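Local coordinates for protein putative protease (Parabacteroides distasonis ATCC 8503, PDB 3KD4) that is of unknown function but is probably an exported hydrolase, tentatively regarded as a protease, at residues Ala90-Gln95 against Ser282-Pro287; Ala127-Glu132 against Cys320-Ile325; Tyr271-Ile276 against Thr286-Ala291. All coordinates share one frame; numbering follows the deposited sequence.

Interaction 1. Residues Ala90-Gln95 against Ser282-Pro287; sequences APAYNQ and SAYGTP
Tyr284 reaches across from the short strand 284-285 and ends against the turn Ala90-Tyr93. From CB, the chi1 of 62° sets CG between the backbone N and the carbonyl carbon and sends the ring out from the strand. The ring is then flanked on both faces: Ala90 CA lies 4.2 Å over one face, nearer the ring's margin than its centre, and Ser282 OG sits over the opposite one. Along one edge CE1 of Tyr284 meets CE2 of Tyr93 at 3.8 Å, with the Tyr93 atom close to the plane of the Tyr284 ring, and the two side chains run past each other in opposite directions. CE2 of Tyr284, across the ring from CE1, packs against CD of Pro91 at 3.7 Å. At the tip, Tyr284 OH accepts the amide hydrogen of Ala92, the N to OH distance being 2.9 Å and the angle at hydrogen 150°. The turn presenting that amide is itself closed by Tyr93 N bonding to Ala90 O. Farther along, OH of Tyr93 lies 3.4 Å from the methyl CG2 of Thr286. The contact thus joins the loop between strands 79-82 and 97-102 to a segment framed by helices 276-282 and 287-300, where strand 284-285 pairs in parallel with strand 260-261 and Tyr284 rests on Ser260.

Interaction 2. Residues Ala127-Glu132 against Cys320-Ile325; sequences ALDINE and CGLAAI
The carboxylate of Asp129 takes hold of two successive backbone amides, those of Leu322 and Ala323. Its OD2 receives Leu322 N at 2.6 Å through its syn lone pair, with an angle at hydrogen of 143°. OD1 is used differently: Ala323 N comes to it at 3.0 Å along a straighter path, but from above the carboxylate plane, 44° out of it. One acidic side chain on a strand thereby grips the start of a tight turn by its backbone. Because Gly321 has no side chain on the face turned to the strand, OD1 of Asp129 can approach the CA of Gly321 to 3.3 Å.

A second shell supports this grip. A water accepts from Gly321 N and lies 2.7 Å from Asp129 OD1, with Ile130 O also within bonding distance, so it bridges turn and strand. Two residues along, Asn131 has CG opposite the main-chain N (chi1 177°), which carries ND2 to Ala323 O, a weak bond at 3.3 Å. Between the two polar side chains, the methyl of Ala323 fits against Asp129 OD1 and Asn131 CB. The turn itself is type I, from Leu322 to Ile325, closed by Ile325 N bonding to Leu322 O at 3.0 Å.

Strand 129-133 forms the outer edge of an antiparallel sheet next to strand 202-206, while Ile130, whose CB is directed away from the turn, packs on Ile147 of strand 140-150. On the other side, Leu322 packs on helix 211-222, and Ala324 rests on Tyr311 of strand 305-312.

Interaction 3. Residues Tyr271-Ile276 against Thr286-Ala291; sequences YTVRDI and TPLEIA
Arg274 and Glu289 form a two-pronged salt bridge through the NE side of the guanidinium. Arg274 NE reaches Glu289 OE2 at 2.9 Å, while NH2 meets OE1 at 2.8 Å with OE1 in the guanidinium plane. The two flat groups are nevertheless turned 47° apart, and NH2 approaches OE1 from above the carboxylate plane. The backbone N of Arg274 adds a third bond, to the anti lone pair of OE2 at 2.8 Å. On the opposite face of the carboxylate, Thr286 N donates to OE1 at 3.0 Å, and Glu289 N returns a bond to Thr286 OG1: the capping box that opens helix 287-300. With two donors on each oxygen, the carboxylate is fixed in rotation.

Farther out, a water links Thr272 O to Thr286 OG1. Val273 CG1 then wedges between CG of Leu288 and CG of Glu289, 3.6 Å from each, and CD1 of Ile276 touches Glu289 O. This ties the loop leading into helix 276-282 to the first turn of helix 287-300, with Leu222 of helix 211-222 packing on both Val273 and Leu288.

Interactions 1 and 3 meet at Thr286 and Pro287, where strand 284-285 passes into helix 287-300. Arg274 binds Tyr284 O and Ser282 OG as well as its own carboxylate partner, so the two contacts form one continuous network. Interaction 2 lies farther off, its centre about 18 Å from that of interaction 3, yet Tyr271 packs on Leu322 and joins them. All three are partly buried, though only interaction 1 has exposed residues among those touching. Their chemistry differs: aromatic packing with one hydrogen bond in interaction 1, a carboxylate on backbone amides in interaction 2, and a salt bridge merged with a helix cap in interaction 3.

Interaction 1. Residues Ala90-Gln95 against Ser282-Pro287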
loop_
_atom_site.group_PDB
_atom_site.type_symbol
_atom_site.label_atom_id
_atom_site.label_comp_id
_atom_site.label_asym_id
_atom_site.label_seq_id
_atom_site.Cartn_x
_atom_site.Cartn_y
_atom_site.Cartn_z
ATOM N N ALA A 90 13.299 -5.153 16.172
ATOM C CA ALA A 90 14.203 -4.387 15.279
ATOM C C ALA A 90 15.030 -3.420 16.129
ATOM O O ALA A 90 14.697 -2.226 16.247
ATOM C CB ALA A 90 13.432 -3.651 14.224
ATOM N N PRO A 91 16.121 -3.949 16.717
ATOM C CA PRO A 91 16.911 -3.313 17.749
ATOM C C PRO A 91 17.376 -1.943 17.430
ATOM O O PRO A 91 17.398 -1.091 18.318
ATOM C CB PRO A 91 18.108 -4.240 17.875
ATOM C CG PRO A 91 17.521 -5.574 17.627
ATOM C CD PRO A 91 16.550 -5.348 16.514
ATOM N N ALA A 92 17.765 -1.722 16.181
ATOM C CA ALA A 92 18.240 -0.410 15.770
ATOM C C ALA A 92 17.174 0.680 15.919
ATOM O O ALA A 92 17.526 1.859 15.985
ATOM C CB ALA A 92 18.734 -0.456 14.309
ATOM N N TYR A 93 15.896 0.290 15.959
ATOM C CA TYR A 93 14.773 1.239 16.050
ATOM C C TYR A 93 14.013 1.173 17.347
ATOM O O TYR A 93 12.871 1.639 17.446
ATOM C CB TYR A 93 13.793 0.980 14.909
ATOM C CG TYR A 93 14.521 0.946 13.637
ATOM C CD1 TYR A 93 14.992 2.116 13.059
ATOM C CD2 TYR A 93 14.847 -0.274 13.045
ATOM C CE1 TYR A 93 15.700 2.077 11.922
ATOM C CE2 TYR A 93 15.556 -0.311 11.897
ATOM C CZ TYR A 93 15.979 0.856 11.342
ATOM O OH TYR A 93 16.680 0.800 10.184
ATOM N N ASN A 94 14.646 0.602 18.359
ATOM C CA ASN A 94 13.958 0.371 19.609
ATOM C C ASN A 94 13.779 1.649 20.425
ATOM O O ASN A 94 13.140 1.602 21.452
ATOM C CB ASN A 94 14.662 -0.734 20.436
ATOM C CG ASN A 94 15.993 -0.298 21.004
ATOM O OD1 ASN A 94 16.434 0.851 20.857
ATOM N ND2 ASN A 94 16.649 -1.231 21.682
ATOM N N GLN A 95 14.324 2.782 19.974
ATOM C CA GLN A 95 14.033 4.061 20.633
ATOM C C GLN A 95 12.671 4.671 20.195
ATOM O O GLN A 95 12.145 5.549 20.875
ATOM C CB GLN A 95 15.186 5.062 20.452
ATOM C CG GLN A 95 15.143 5.985 19.219
ATOM C CD GLN A 95 15.237 5.284 17.859
ATOM O OE1 GLN A 95 15.496 4.077 17.770
ATOM N NE2 GLN A 95 15.005 6.058 16.779
ATOM N N SER A 282 23.250 -7.135 9.880
ATOM C CA SER A 282 22.186 -7.252 10.882
ATOM C C SER A 282 21.057 -8.185 10.499
ATOM O O SER A 282 20.307 -8.617 11.371
ATOM C CB SER A 282 21.583 -5.879 11.236
ATOM O OG SER A 282 20.742 -5.389 10.207
ATOM N N ALA A 283 20.886 -8.478 9.214
ATOM C CA ALA A 283 19.804 -9.377 8.801
ATOM C C ALA A 283 18.359 -8.842 8.943
ATOM O O ALA A 283 17.386 -9.618 8.909
ATOM C CB ALA A 283 19.925 -10.707 9.553
ATOM N N TYR A 284 18.200 -7.541 9.129
ATOM C CA TYR A 284 16.903 -6.910 8.903
ATOM C C TYR A 284 17.199 -5.566 8.255
ATOM O O TYR A 284 18.280 -5.033 8.402
ATOM C CB TYR A 284 16.080 -6.760 10.197
ATOM C CG TYR A 284 16.734 -5.894 11.240
ATOM C CD1 TYR A 284 16.522 -4.530 11.277
ATOM C CD2 TYR A 284 17.561 -6.456 12.207
ATOM C CE1 TYR A 284 17.150 -3.739 12.230
ATOM C CE2 TYR A 284 18.164 -5.692 13.163
ATOM C CZ TYR A 284 17.969 -4.336 13.178
ATOM O OH TYR A 284 18.607 -3.596 14.150
ATOM N N GLY A 285 16.244 -5.039 7.511
ATOM C CA GLY A 285 16.371 -3.727 6.923
ATOM C C GLY A 285 15.009 -3.138 6.587
ATOM O O GLY A 285 14.037 -3.857 6.349
ATOM N N THR A 286 14.955 -1.819 6.557
ATOM C CA THR A 286 13.780 -1.104 6.063
ATOM C C THR A 286 13.740 -1.303 4.566
ATOM O O THR A 286 14.742 -1.677 3.986
ATOM C CB THR A 286 13.877 0.366 6.396
ATOM O OG1 THR A 286 14.929 0.960 5.622
ATOM C CG2 THR A 286 14.141 0.552 7.907
ATOM N N PRO A 287 12.573 -1.071 3.925
ATOM C CA PRO A 287 12.511 -1.146 2.470
ATOM C C PRO A 287 13.590 -0.318 1.778
ATOM O O PRO A 287 14.184 -0.771 0.807
ATOM C CB PRO A 287 11.114 -0.604 2.148
ATOM C CG PRO A 287 10.297 -1.026 3.373
ATOM C CD PRO A 287 11.255 -0.795 4.526
#

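Interaction 2. Residues Ala127-Glu132 against Cys320-Ile325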
loop_
_atom_site.group_PDB
_atom_site.type_symbol
_atom_site.label_atom_id
_atom_site.label_comp_id
_atom_site.label_asym_id
_atom_site.label_seq_id
_atom_site.Cartn_x
_atom_site.Cartn_y
_atom_site.Cartn_z
ATOM N N ALA A 127 14.002 18.708 4.684
ATOM C CA ALA A 127 13.054 19.679 4.142
ATOM C C ALA A 127 11.692 19.483 4.799
ATOM O O ALA A 127 11.478 18.494 5.470
ATOM C CB ALA A 127 12.952 19.490 2.584
ATOM N N LEU A 128 10.777 20.437 4.625
ATOM C CA LEU A 128 9.380 20.213 4.960
ATOM C C LEU A 128 8.797 19.372 3.816
ATOM O O LEU A 128 8.898 19.740 2.649
ATOM C CB LEU A 128 8.628 21.546 5.139
ATOM C CG LEU A 128 7.159 21.438 5.524
ATOM C CD1 LEU A 128 6.986 20.610 6.832
ATOM C CD2 LEU A 128 6.455 22.796 5.739
ATOM N N ASP A 129 8.178 18.241 4.150
ATOM C CA ASP A 129 7.826 17.225 3.179
ATOM C C ASP A 129 6.508 16.544 3.656
ATOM O O ASP A 129 6.539 15.755 4.580
ATOM C CB ASP A 129 8.983 16.214 3.090
ATOM C CG ASP A 129 8.889 15.266 1.882
ATOM O OD1 ASP A 129 7.815 15.128 1.235
ATOM O OD2 ASP A 129 9.950 14.648 1.581
ATOM N N ILE A 130 5.399 16.916 3.038
ATOM C CA ILE A 130 4.055 16.602 3.529
ATOM C C ILE A 130 3.313 15.800 2.466
ATOM O O ILE A 130 3.412 16.103 1.283
ATOM C CB ILE A 130 3.276 17.901 3.816
ATOM C CG1 ILE A 130 3.962 18.713 4.940
ATOM C CG2 ILE A 130 1.857 17.638 4.269
ATOM C CD1 ILE A 130 3.516 20.174 4.956
ATOM N N ASN A 131 2.608 14.760 2.915
ATOM C CA ASN A 131 1.651 14.024 2.130
ATOM C C ASN A 131 0.539 13.570 3.074
ATOM O O ASN A 131 0.574 12.453 3.597
ATOM C CB ASN A 131 2.308 12.797 1.481
ATOM C CG ASN A 131 1.316 11.952 0.702
ATOM O OD1 ASN A 131 0.397 12.474 0.062
ATOM N ND2 ASN A 131 1.510 10.644 0.735
ATOM N N GLU A 132 -0.442 14.423 3.314
ATOM C CA GLU A 132 -1.374 14.170 4.391
ATOM C C GLU A 132 -2.756 13.856 3.863
ATOM O O GLU A 132 -3.346 14.639 3.137
ATOM C CB GLU A 132 -1.440 15.373 5.332
ATOM C CG GLU A 132 -2.207 15.107 6.611
ATOM C CD GLU A 132 -1.406 14.303 7.621
ATOM O OE1 GLU A 132 -0.210 14.045 7.369
ATOM O OE2 GLU A 132 -1.982 13.937 8.666
ATOM N N CYS A 320 6.332 17.331 -5.508
ATOM C CA CYS A 320 6.307 16.653 -4.238
ATOM C C CYS A 320 7.676 16.215 -3.754
ATOM O O CYS A 320 8.652 16.274 -4.484
ATOM C CB CYS A 320 5.339 15.542 -4.235
ATOM S SG CYS A 320 5.817 14.259 -5.322
ATOM N N GLY A 321 7.730 15.859 -2.478
ATOM C CA GLY A 321 8.956 15.372 -1.840
ATOM C C GLY A 321 8.909 13.854 -1.712
ATOM O O GLY A 321 8.281 13.133 -2.514
ATOM N N LEU A 322 9.583 13.365 -0.703
ATOM C CA LEU A 322 9.707 11.930 -0.471
ATOM C C LEU A 322 8.484 11.336 0.241
ATOM O O LEU A 322 8.238 10.132 0.145
ATOM C CB LEU A 322 10.996 11.680 0.318
ATOM C CG LEU A 322 12.316 12.194 -0.309
ATOM C CD1 LEU A 322 13.523 11.797 0.594
ATOM C CD2 LEU A 322 12.556 11.736 -1.771
ATOM N N ALA A 323 7.706 12.170 0.921
ATOM C CA ALA A 323 6.546 11.709 1.691
ATOM C C ALA A 323 5.472 11.114 0.799
ATOM O O ALA A 323 4.764 10.234 1.225
ATOM C CB ALA A 323 5.952 12.854 2.624
ATOM N N ALA A 324 5.398 11.547 -0.454
ATOM C CA ALA A 324 4.453 11.003 -1.408
ATOM C C ALA A 324 4.908 9.629 -2.011
ATOM O O ALA A 324 4.131 9.013 -2.728
ATOM C CB ALA A 324 4.223 12.019 -2.533
ATOM N N ILE A 325 6.131 9.157 -1.727
ATOM C CA ILE A 325 6.598 7.872 -2.269
ATOM C C ILE A 325 5.822 6.735 -1.576
ATOM O O ILE A 325 5.744 6.716 -0.351
ATOM C CB ILE A 325 8.094 7.688 -2.097
ATOM C CG1 ILE A 325 8.857 8.758 -2.900
ATOM C CG2 ILE A 325 8.560 6.245 -2.509
ATOM C CD1 ILE A 325 10.385 8.787 -2.636
HETATM O O HOH W 1 5.681 15.346 -0.372
#

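Interaction 3. Residues Tyr271-Ile276 against Thr286-Ala291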
loop_
_atom_site.group_PDB
_atom_site.type_symbol
_atom_site.label_atom_id
_atom_site.label_comp_id
_atom_site.label_asym_id
_atom_site.label_seq_id
_atom_site.Cartn_x
_atom_site.Cartn_y
_atom_site.Cartn_z
ATOM N N TYR A 271 14.458 9.969 6.772
ATOM C CA TYR A 271 14.739 9.678 5.372
ATOM C C TYR A 271 16.201 9.244 5.123
ATOM O O TYR A 271 16.819 9.644 4.137
ATOM C CB TYR A 271 14.361 10.882 4.467
ATOM C CG TYR A 271 12.918 11.232 4.581
ATOM C CD1 TYR A 271 11.972 10.585 3.802
ATOM C CD2 TYR A 271 12.477 12.142 5.534
ATOM C CE1 TYR A 271 10.639 10.871 3.911
ATOM C CE2 TYR A 271 11.122 12.453 5.649
ATOM C CZ TYR A 271 10.216 11.796 4.858
ATOM O OH TYR A 271 8.893 12.097 4.952
ATOM N N THR A 272 16.732 8.377 5.981
ATOM C CA THR A 272 18.012 7.783 5.573
ATOM C C THR A 272 18.098 6.346 6.048
ATOM O O THR A 272 17.049 5.706 6.320
ATOM C CB THR A 272 19.262 8.671 5.942
ATOM O OG1 THR A 272 20.484 8.133 5.339
ATOM C CG2 THR A 272 19.390 8.796 7.446
ATOM N N VAL A 273 19.302 5.807 5.953
ATOM C CA VAL A 273 19.567 4.391 6.080
ATOM C C VAL A 273 20.675 4.223 7.063
ATOM O O VAL A 273 21.449 5.152 7.274
ATOM C CB VAL A 273 19.998 3.790 4.720
ATOM C CG1 VAL A 273 18.776 3.683 3.777
ATOM C CG2 VAL A 273 21.200 4.561 4.057
ATOM N N ARG A 274 20.747 3.053 7.700
ATOM C CA ARG A 274 21.949 2.703 8.420
ATOM C C ARG A 274 23.053 2.519 7.405
ATOM O O ARG A 274 22.824 2.344 6.207
ATOM C CB ARG A 274 21.799 1.424 9.227
ATOM C CG ARG A 274 20.886 1.585 10.433
ATOM C CD ARG A 274 20.621 0.225 11.055
ATOM N NE ARG A 274 19.739 -0.565 10.207
ATOM C CZ ARG A 274 19.683 -1.889 10.175
ATOM N NH1 ARG A 274 20.423 -2.652 10.979
ATOM N NH2 ARG A 274 18.851 -2.463 9.328
ATOM N N ASP A 275 24.273 2.561 7.901
ATOM C CA ASP A 275 25.401 2.207 7.102
ATOM C C ASP A 275 25.134 0.872 6.391
ATOM O O ASP A 275 24.752 -0.093 7.034
ATOM C CB ASP A 275 26.578 2.076 8.036
ATOM C CG ASP A 275 27.769 1.599 7.349
ATOM O OD1 ASP A 275 28.430 2.457 6.749
ATOM O OD2 ASP A 275 28.018 0.381 7.392
ATOM N N ILE A 276 25.343 0.811 5.074
ATOM C CA ILE A 276 24.849 -0.323 4.301
ATOM C C ILE A 276 25.505 -1.679 4.680
ATOM O O ILE A 276 24.838 -2.717 4.663
ATOM C CB ILE A 276 24.912 -0.028 2.801
ATOM C CG1 ILE A 276 23.810 0.957 2.451
ATOM C CG2 ILE A 276 24.535 -1.230 1.959
ATOM C CD1 ILE A 276 22.391 0.325 2.509
ATOM N N THR A 286 14.955 -1.819 6.557
ATOM C CA THR A 286 13.780 -1.104 6.063
ATOM C C THR A 286 13.740 -1.303 4.566
ATOM O O THR A 286 14.742 -1.677 3.986
ATOM C CB THR A 286 13.877 0.366 6.396
ATOM O OG1 THR A 286 14.929 0.960 5.622
ATOM C CG2 THR A 286 14.141 0.552 7.907
ATOM N N PRO A 287 12.573 -1.071 3.925
ATOM C CA PRO A 287 12.511 -1.146 2.470
ATOM C C PRO A 287 13.590 -0.318 1.778
ATOM O O PRO A 287 14.184 -0.771 0.807
ATOM C CB PRO A 287 11.114 -0.604 2.148
ATOM C CG PRO A 287 10.297 -1.026 3.373
ATOM C CD PRO A 287 11.255 -0.795 4.526
ATOM N N LEU A 288 13.860 0.868 2.317
ATOM C CA LEU A 288 14.831 1.776 1.752
ATOM C C LEU A 288 16.246 1.182 1.870
ATOM O O LEU A 288 17.024 1.234 0.927
ATOM C CB LEU A 288 14.754 3.131 2.445
ATOM C CG LEU A 288 15.705 4.228 1.965
ATOM C CD1 LEU A 288 15.429 4.577 0.495
ATOM C CD2 LEU A 288 15.594 5.498 2.884
ATOM N N GLU A 289 16.561 0.641 3.035
ATOM C CA GLU A 289 17.851 -0.027 3.263
ATOM C C GLU A 289 18.036 -1.224 2.340
ATOM O O GLU A 289 19.108 -1.420 1.771
ATOM C CB GLU A 289 17.969 -0.471 4.722
ATOM C CG GLU A 289 18.314 0.667 5.669
ATOM C CD GLU A 289 18.223 0.291 7.158
ATOM O OE1 GLU A 289 17.597 -0.748 7.479
ATOM O OE2 GLU A 289 18.802 1.019 8.007
ATOM N N ILE A 290 16.999 -2.040 2.203
ATOM C CA ILE A 290 17.088 -3.216 1.351
ATOM C C ILE A 290 17.250 -2.837 -0.120
ATOM O O ILE A 290 18.097 -3.398 -0.837
ATOM C CB ILE A 290 15.877 -4.178 1.597
ATOM C CG1 ILE A 290 15.955 -4.756 3.021
ATOM C CG2 ILE A 290 15.842 -5.324 0.557
ATOM C CD1 ILE A 290 14.644 -5.467 3.492
ATOM N N ALA A 291 16.492 -1.850 -0.557
ATOM C CA ALA A 291 16.618 -1.361 -1.917
ATOM C C ALA A 291 18.048 -0.899 -2.219
ATOM O O ALA A 291 18.569 -1.190 -3.281
ATOM C CB ALA A 291 15.636 -0.209 -2.159
HETATM O O HOH W 2 15.698 3.310 6.760
#